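Local structure of dihydropteroate synthase (Stenotrophomonas maltophilia, 7L6P) at residues I95-L98 with A99-R103; A188-K192 with K193-I197; H257-A260 with V261-A265. The protein probably catalyses the condensation of para-aminobenzoate with 6-hydroxymethyl-7,8-dihydropterin diphosphate to give 7,8-dihydropteroate, a precursor of folates. One frame throughout, in Å; residues are numbered along the deposited sequence.

Contact 1. Residues I95-L98 with A99-R103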
loop_
_atom_site.group_PDB
_atom_site.type_symbol
_atom_site.label_atom_id
_atom_site.label_comp_id
_atom_site.label_asym_id
_atom_site.label_seq_id
_atom_site.Cartn_x
_atom_site.Cartn_y
_atom_site.Cartn_z
ATOM N N ILE A 95 15.129 27.436 -1.934
ATOM C CA ILE A 95 15.450 27.062 -0.562
ATOM C C ILE A 95 15.248 28.247 0.372
ATOM O O ILE A 95 14.628 28.117 1.434
ATOM C CB ILE A 95 16.884 26.519 -0.461
ATOM C CG1 ILE A 95 17.009 25.192 -1.196
ATOM C CG2 ILE A 95 17.215 26.253 0.980
ATOM C CD1 ILE A 95 18.404 24.643 -1.203
ATOM N N GLU A 96 15.777 29.417 0.001
ATOM C CA GLU A 96 15.622 30.594 0.854
ATOM C C GLU A 96 14.159 30.835 1.199
ATOM O O GLU A 96 13.805 31.004 2.371
ATOM C CB GLU A 96 16.222 31.836 0.190
ATOM C CG GLU A 96 17.734 31.938 0.290
ATOM C CD GLU A 96 18.295 33.087 -0.529
ATOM O OE1 GLU A 96 17.637 33.511 -1.500
ATOM O OE2 GLU A 96 19.385 33.587 -0.183
ATOM N N GLN A 97 13.288 30.820 0.185
ATOM C CA GLN A 97 11.882 31.150 0.405
ATOM C C GLN A 97 11.164 30.050 1.178
ATOM O O GLN A 97 10.400 30.333 2.108
ATOM C CB GLN A 97 11.186 31.412 -0.928
ATOM C CG GLN A 97 11.233 32.865 -1.358
ATOM C CD GLN A 97 10.860 33.050 -2.817
ATOM O OE1 GLN A 97 9.680 33.201 -3.155
ATOM N NE2 GLN A 97 11.864 33.034 -3.695
ATOM N N LEU A 98 11.374 28.788 0.791
ATOM C CA LEU A 98 10.726 27.686 1.500
ATOM C C LEU A 98 11.170 27.626 2.957
ATOM O O LEU A 98 10.382 27.264 3.838
ATOM C CB LEU A 98 11.005 26.359 0.799
ATOM C CG LEU A 98 10.149 26.111 -0.434
ATOM C CD1 LEU A 98 10.639 24.868 -1.146
ATOM C CD2 LEU A 98 8.683 25.987 -0.058
ATOM N N ALA A 99 12.440 27.928 3.220
ATOM C CA ALA A 99 12.922 27.963 4.596
ATOM C C ALA A 99 12.175 29.006 5.416
ATOM O O ALA A 99 11.896 28.796 6.602
ATOM C CB ALA A 99 14.428 28.242 4.626
ATOM N N ALA A 100 11.838 30.133 4.797
ATOM C CA ALA A 100 11.184 31.224 5.502
ATOM C C ALA A 100 9.681 31.029 5.658
ATOM O O ALA A 100 9.060 31.758 6.439
ATOM C CB ALA A 100 11.462 32.547 4.782
ATOM N N ARG A 101 9.075 30.089 4.930
ATOM C CA ARG A 101 7.627 29.939 4.934
ATOM C C ARG A 101 7.148 28.584 5.442
ATOM O O ARG A 101 5.934 28.352 5.474
ATOM C CB ARG A 101 7.074 30.205 3.527
ATOM C CG ARG A 101 7.254 31.665 3.132
ATOM C CD ARG A 101 7.118 31.913 1.650
ATOM N NE ARG A 101 5.756 31.714 1.179
ATOM C CZ ARG A 101 5.353 32.003 -0.049
ATOM N NH1 ARG A 101 6.186 32.515 -0.944
ATOM N NH2 ARG A 101 4.083 31.788 -0.384
ATOM N N THR A 102 8.054 27.694 5.848
ATOM C CA THR A 102 7.696 26.438 6.496
ATOM C C THR A 102 8.622 26.219 7.682
ATOM O O THR A 102 9.700 26.816 7.777
ATOM C CB THR A 102 7.810 25.220 5.557
ATOM O OG1 THR A 102 9.193 24.955 5.282
ATOM C CG2 THR A 102 7.114 25.465 4.250
ATOM N N ARG A 103 8.197 25.334 8.583
ATOM C CA ARG A 103 9.003 24.942 9.730
ATOM C C ARG A 103 9.705 23.606 9.512
ATOM O O ARG A 103 10.443 23.156 10.391
ATOM C CB ARG A 103 8.127 24.872 10.991
#
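Ala99 N donates to Ile95 O at 2.8 Å, a regular i to i+4 bond in the last turns of helix 84-101, which residues Ile95-Leu98 and Ala99-Arg103 make up together with the loop that follows. One residue on, Ala100 N reaches Glu96 O at 3.2 Å and also makes a weak i to i+3 bond to Gln97 O.

The carbonyl of Leu98 is the polar focus of the helix end. Thr102 OG1 donates to Leu98 O at 3.0 Å, its hydroxyl lying 34° off the carbonyl plane, and the backbone N atoms of Arg101 and Thr102 add weak bonds to the same oxygen. The acceptor thus takes one hydroxyl bond and two weak backbone bonds. The chi1 of Thr102, 70°, sets OG1 between its own backbone N and carbonyl carbon, and from there it folds back over the last turn.

Side-chain packing is slighter. Gln97 and Arg101, one turn apart, run alongside each other in the same direction. Their amide and guanidinium planes are only 23° apart, and Gln97 OE1 lies at the guanidinium edge, but at 4.2 Å from Arg101 NH1 it is too distant for a hydrogen bond, and the two groups are merely alongside. The CB, CG and CD of Arg101 lie over Gln97 O, with Arg101 CG at 3.6 Å from that oxygen.

Inward, toward the barrel strands, Ile95 and Leu98 send their side chains onto Ile70 and Ile106, while Gln97 and Arg101 meet helix 49-62. Arg21 donates a hydrogen bond to Ala99 O. Together these features describe the C-terminal end of an outer helix in a TIM barrel, where the chain leaves the helix and turns toward the next parallel strand, 106-109.

Contact 2. Residues A188-K192 with K193-I197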
loop_
_atom_site.group_PDB
_atom_site.type_symbol
_atom_site.label_atom_id
_atom_site.label_comp_id
_atom_site.label_asym_id
_atom_site.label_seq_id
_atom_site.Cartn_x
_atom_site.Cartn_y
_atom_site.Cartn_z
ATOM N N ALA A 188 36.417 11.850 7.748
ATOM C CA ALA A 188 36.315 13.267 7.426
ATOM C C ALA A 188 35.772 14.110 8.582
ATOM O O ALA A 188 35.736 15.340 8.470
ATOM C CB ALA A 188 35.440 13.450 6.179
ATOM N N GLY A 189 35.344 13.498 9.682
ATOM C CA GLY A 189 34.941 14.245 10.855
ATOM C C GLY A 189 33.457 14.221 11.181
ATOM O O GLY A 189 33.031 14.949 12.088
ATOM N N PHE A 190 32.660 13.428 10.469
ATOM C CA PHE A 190 31.228 13.392 10.733
ATOM C C PHE A 190 30.950 12.757 12.086
ATOM O O PHE A 190 31.528 11.727 12.429
ATOM C CB PHE A 190 30.506 12.570 9.652
ATOM C CG PHE A 190 30.120 13.347 8.437
ATOM C CD1 PHE A 190 31.044 13.592 7.430
ATOM C CD2 PHE A 190 28.809 13.790 8.266
ATOM C CE1 PHE A 190 30.681 14.300 6.295
ATOM C CE2 PHE A 190 28.437 14.496 7.126
ATOM C CZ PHE A 190 29.369 14.751 6.141
ATOM N N ALA A 191 29.961 13.288 12.789
ATOM C CA ALA A 191 29.374 12.556 13.891
ATOM C C ALA A 191 28.287 11.657 13.321
ATOM O O ALA A 191 27.756 11.920 12.241
ATOM C CB ALA A 191 28.798 13.509 14.937
ATOM N N LYS A 192 28.021 10.544 14.012
ATOM C CA LYS A 192 27.064 9.563 13.499
ATOM C C LYS A 192 25.658 10.131 13.407
ATOM O O LYS A 192 24.894 9.755 12.501
ATOM C CB LYS A 192 27.059 8.309 14.372
ATOM C CG LYS A 192 28.071 7.254 13.955
ATOM C CD LYS A 192 27.547 6.389 12.820
ATOM C CE LYS A 192 28.502 5.241 12.471
ATOM N NZ LYS A 192 27.874 4.372 11.396
ATOM N N LYS A 193 25.288 11.033 14.322
ATOM C CA LYS A 193 23.952 11.621 14.240
ATOM C C LYS A 193 23.720 12.336 12.917
ATOM O O LYS A 193 22.569 12.623 12.570
ATOM C CB LYS A 193 23.703 12.587 15.404
ATOM C CG LYS A 193 24.662 13.745 15.504
ATOM C CD LYS A 193 24.264 14.684 16.656
ATOM C CE LYS A 193 24.588 16.152 16.360
ATOM N NZ LYS A 193 26.071 16.377 16.240
ATOM N N ASN A 194 24.781 12.640 12.173
ATOM C CA ASN A 194 24.651 13.372 10.929
ATOM C C ASN A 194 24.747 12.477 9.699
ATOM O O ASN A 194 25.024 12.982 8.611
ATOM C CB ASN A 194 25.691 14.493 10.867
ATOM C CG ASN A 194 25.250 15.728 11.638
ATOM O OD1 ASN A 194 24.056 15.961 11.813
ATOM N ND2 ASN A 194 26.200 16.537 12.071
ATOM N N LEU A 195 24.480 11.174 9.827
ATOM C CA LEU A 195 24.593 10.267 8.685
ATOM C C LEU A 195 23.356 9.388 8.506
ATOM O O LEU A 195 22.842 8.796 9.463
ATOM C CB LEU A 195 25.836 9.381 8.819
ATOM C CG LEU A 195 27.132 10.180 8.668
ATOM C CD1 LEU A 195 28.339 9.453 9.293
ATOM C CD2 LEU A 195 27.366 10.498 7.196
ATOM N N LEU A 196 22.920 9.264 7.252
ATOM C CA LEU A 196 21.867 8.348 6.851
ATOM C C LEU A 196 22.377 7.556 5.664
ATOM O O LEU A 196 23.306 7.979 4.979
ATOM C CB LEU A 196 20.569 9.073 6.450
ATOM C CG LEU A 196 19.873 9.962 7.477
ATOM C CD1 LEU A 196 20.601 11.290 7.630
ATOM C CD2 LEU A 196 18.400 10.181 7.089
ATOM N N ILE A 197 21.750 6.408 5.415
ATOM C CA ILE A 197 22.031 5.621 4.226
ATOM C C ILE A 197 20.784 5.589 3.353
ATOM O O ILE A 197 19.645 5.763 3.812
ATOM C CB ILE A 197 22.478 4.192 4.560
ATOM C CG1 ILE A 197 21.402 3.517 5.406
ATOM C CG2 ILE A 197 23.857 4.220 5.287
ATOM C CD1 ILE A 197 21.634 2.054 5.632
HETATM O O HOH W 1 29.131 15.603 12.176
#
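Phe190 overlaps Leu195 at about a right angle, its ring atom CD2 lying 3.8 Å from Leu195 CD2 and its CB the same distance from Leu195 CD1. Both leucine methyls are thus engaged, one by the ring and one by the base of the phenylalanine. The pair belongs to an alpha-to-beta connection of the TIM barrel: helix 170-188 ends in a Schellman motif with Gly189 at positive phi (111°), and the chain then leads into the parallel strand 195-198. Phe190 and Leu195 also share Ala185 of that helix as a neighbour, and the ring extends to Ala142 and Ala143 of helix 138-145, so the two residues help fill the layer between helices and barrel.

Between them the backbone makes a short turn, with Lys192 and Lys193 in 3-10 conformation. Its evidence is two successive i to i+3 bonds. Asn194 N donates to Ala191 O at 3.1 Å and 155°, and Leu195 N to Lys192 O at 3.1 Å. In each the donor stands well above the carbonyl plane, by more than 50°. Lys193 bends its chain at chi3 and chi4, which brings NZ back to 4.2 Å from Ala191 CB, a loose approach. Asn194 is buried, and its CB approaches Phe190 CD2 at 4.1 Å.

The amide of Asn194 also holds a water, which accepts from Asn194 ND2 at 3.1 Å; a second leg, from the same water to the backbone N of Ala191, is too short to be trusted and remains doubtful.

Contact 3. Residues H257-A260 with V261-A265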
loop_
_atom_site.group_PDB
_atom_site.type_symbol
_atom_site.label_atom_id
_atom_site.label_comp_id
_atom_site.label_asym_id
_atom_site.label_seq_id
_atom_site.Cartn_x
_atom_site.Cartn_y
_atom_site.Cartn_z
ATOM N N HIS A 257 6.550 1.833 -0.751
ATOM C CA HIS A 257 7.035 2.589 0.400
ATOM C C HIS A 257 6.538 2.017 1.725
ATOM O O HIS A 257 7.269 2.054 2.716
ATOM C CB HIS A 257 6.649 4.058 0.245
ATOM C CG HIS A 257 7.438 4.743 -0.816
ATOM N ND1 HIS A 257 6.858 5.461 -1.838
ATOM C CD2 HIS A 257 8.777 4.779 -1.038
ATOM C CE1 HIS A 257 7.805 5.911 -2.646
ATOM N NE2 HIS A 257 8.975 5.507 -2.187
ATOM N N LEU A 258 5.324 1.472 1.768
ATOM C CA LEU A 258 4.869 0.782 2.972
ATOM C C LEU A 258 5.779 -0.391 3.297
ATOM O O LEU A 258 6.184 -0.583 4.453
ATOM C CB LEU A 258 3.417 0.312 2.802
ATOM C CG LEU A 258 2.769 -0.494 3.919
ATOM C CD1 LEU A 258 2.979 0.167 5.276
ATOM C CD2 LEU A 258 1.268 -0.599 3.629
ATOM N N ILE A 259 6.094 -1.202 2.282
ATOM C CA ILE A 259 6.984 -2.342 2.477
ATOM C C ILE A 259 8.356 -1.876 2.925
ATOM O O ILE A 259 8.982 -2.493 3.792
ATOM C CB ILE A 259 7.082 -3.172 1.184
ATOM C CG1 ILE A 259 5.708 -3.741 0.805
ATOM C CG2 ILE A 259 8.174 -4.250 1.298
ATOM C CD1 ILE A 259 5.662 -4.321 -0.607
ATOM N N ALA A 260 8.867 -0.812 2.309
ATOM C CA ALA A 260 10.165 -0.276 2.708
ATOM C C ALA A 260 10.157 0.138 4.170
ATOM O O ALA A 260 11.150 -0.054 4.885
ATOM C CB ALA A 260 10.543 0.905 1.813
ATOM N N VAL A 261 9.056 0.741 4.631
ATOM C CA VAL A 261 8.967 1.159 6.027
ATOM C C VAL A 261 8.848 -0.050 6.944
ATOM O O VAL A 261 9.470 -0.108 8.016
ATOM C CB VAL A 261 7.812 2.148 6.199
ATOM C CG1 VAL A 261 7.474 2.359 7.702
ATOM C CG2 VAL A 261 8.175 3.441 5.525
ATOM N N GLN A 262 8.065 -1.045 6.543
ATOM C CA GLN A 262 7.987 -2.255 7.350
ATOM C C GLN A 262 9.349 -2.917 7.525
ATOM O O GLN A 262 9.563 -3.641 8.499
ATOM C CB GLN A 262 7.012 -3.246 6.728
ATOM C CG GLN A 262 5.582 -2.733 6.656
ATOM C CD GLN A 262 4.679 -3.652 5.887
ATOM O OE1 GLN A 262 5.091 -4.268 4.902
ATOM N NE2 GLN A 262 3.437 -3.776 6.347
ATOM N N ARG A 263 10.262 -2.727 6.580
ATOM C CA ARG A 263 11.558 -3.378 6.640
ATOM C C ARG A 263 12.669 -2.433 7.075
ATOM O O ARG A 263 13.848 -2.763 6.929
ATOM C CB ARG A 263 11.860 -4.042 5.297
ATOM C CG ARG A 263 10.691 -4.924 4.898
ATOM C CD ARG A 263 10.989 -6.035 3.910
ATOM N NE ARG A 263 9.774 -6.825 3.733
ATOM C CZ ARG A 263 9.757 -8.098 3.367
ATOM N NH1 ARG A 263 10.875 -8.748 3.073
ATOM N NH2 ARG A 263 8.600 -8.752 3.365
ATOM N N GLY A 264 12.318 -1.282 7.635
ATOM C CA GLY A 264 13.231 -0.480 8.424
ATOM C C GLY A 264 13.467 0.928 7.937
ATOM O O GLY A 264 14.142 1.691 8.645
ATOM N N ALA A 265 12.971 1.312 6.761
ATOM C CA ALA A 265 13.134 2.683 6.294
ATOM C C ALA A 265 12.388 3.630 7.217
ATOM O O ALA A 265 11.217 3.395 7.549
ATOM C CB ALA A 265 12.594 2.822 4.877
#
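A Schellman motif ends helix 250-262 here, and Ala260 and Ala265 are its closing pair. Ala265 N donates to Ala260 O at 2.9 Å with an N-H...O angle of 159°, a 6→1 bond, while Gly264 N returns to Val261 O at 3.1 Å. Gly264, with phi 121°, is the C-prime residue; at these backbone angles a CB would be pressed against the carbonyl oxygen of Arg263. Ala260 CB and Ala265 CB are 4.2 Å apart, adding an apolar contact to the polar closure. Before it come ordinary helical bonds, among them Gln262 N to Leu258 O at 2.8 Å, and Arg263 N makes weak ones to the carbonyls of Ile259 and Ala260.

The helix belongs to the outer layer of the TIM barrel and leads into its last strand, 267-270. Val261 and His257 face that strand, and His257 NE2 accepts from Leu231 N.

Leu258, Ile259, Gln262 and Arg263 all reach the second subunit, the first two packing on its Ala255 and Ile282. Gln262 runs slantwise over Leu258, its NE2 4.1 Å from Leu258 CD1; chi1 of -63° lays CG over the helical carbonyl, 3.1 Å from Leu258 O. Gln262 OE1 is hydrogen-bonded to NE2 of Gln262 of the second subunit. Arg263, extended from CG to NE, lies beside Ile259 and points the same way, NE being 3.9 Å from Ile259 CG2. Its NH1 donates to Ala215 O, and Trp283 of the second subunit packs against the arginine.

Overall arrangement
From the N terminus, the three contacts follow in series, and none encloses or crosses another. Each closes a short turn where an outer helix gives way to a parallel strand: contact 1 between helix 84-101 and strand 106-109, contact 2 between helix 170-188 and strand 195-198, contact 3 between helix 250-262 and strand 267-270. These strands are the third, sixth and eighth of the eight-stranded barrel. The centres of contact 1 and contact 2 lie about 25 Å apart. Those of contact 1 and contact 3 are about 29 Å apart, and those of contact 2 and contact 3 about 22 Å; none touch. Of the three, only contact 3 meets the second subunit.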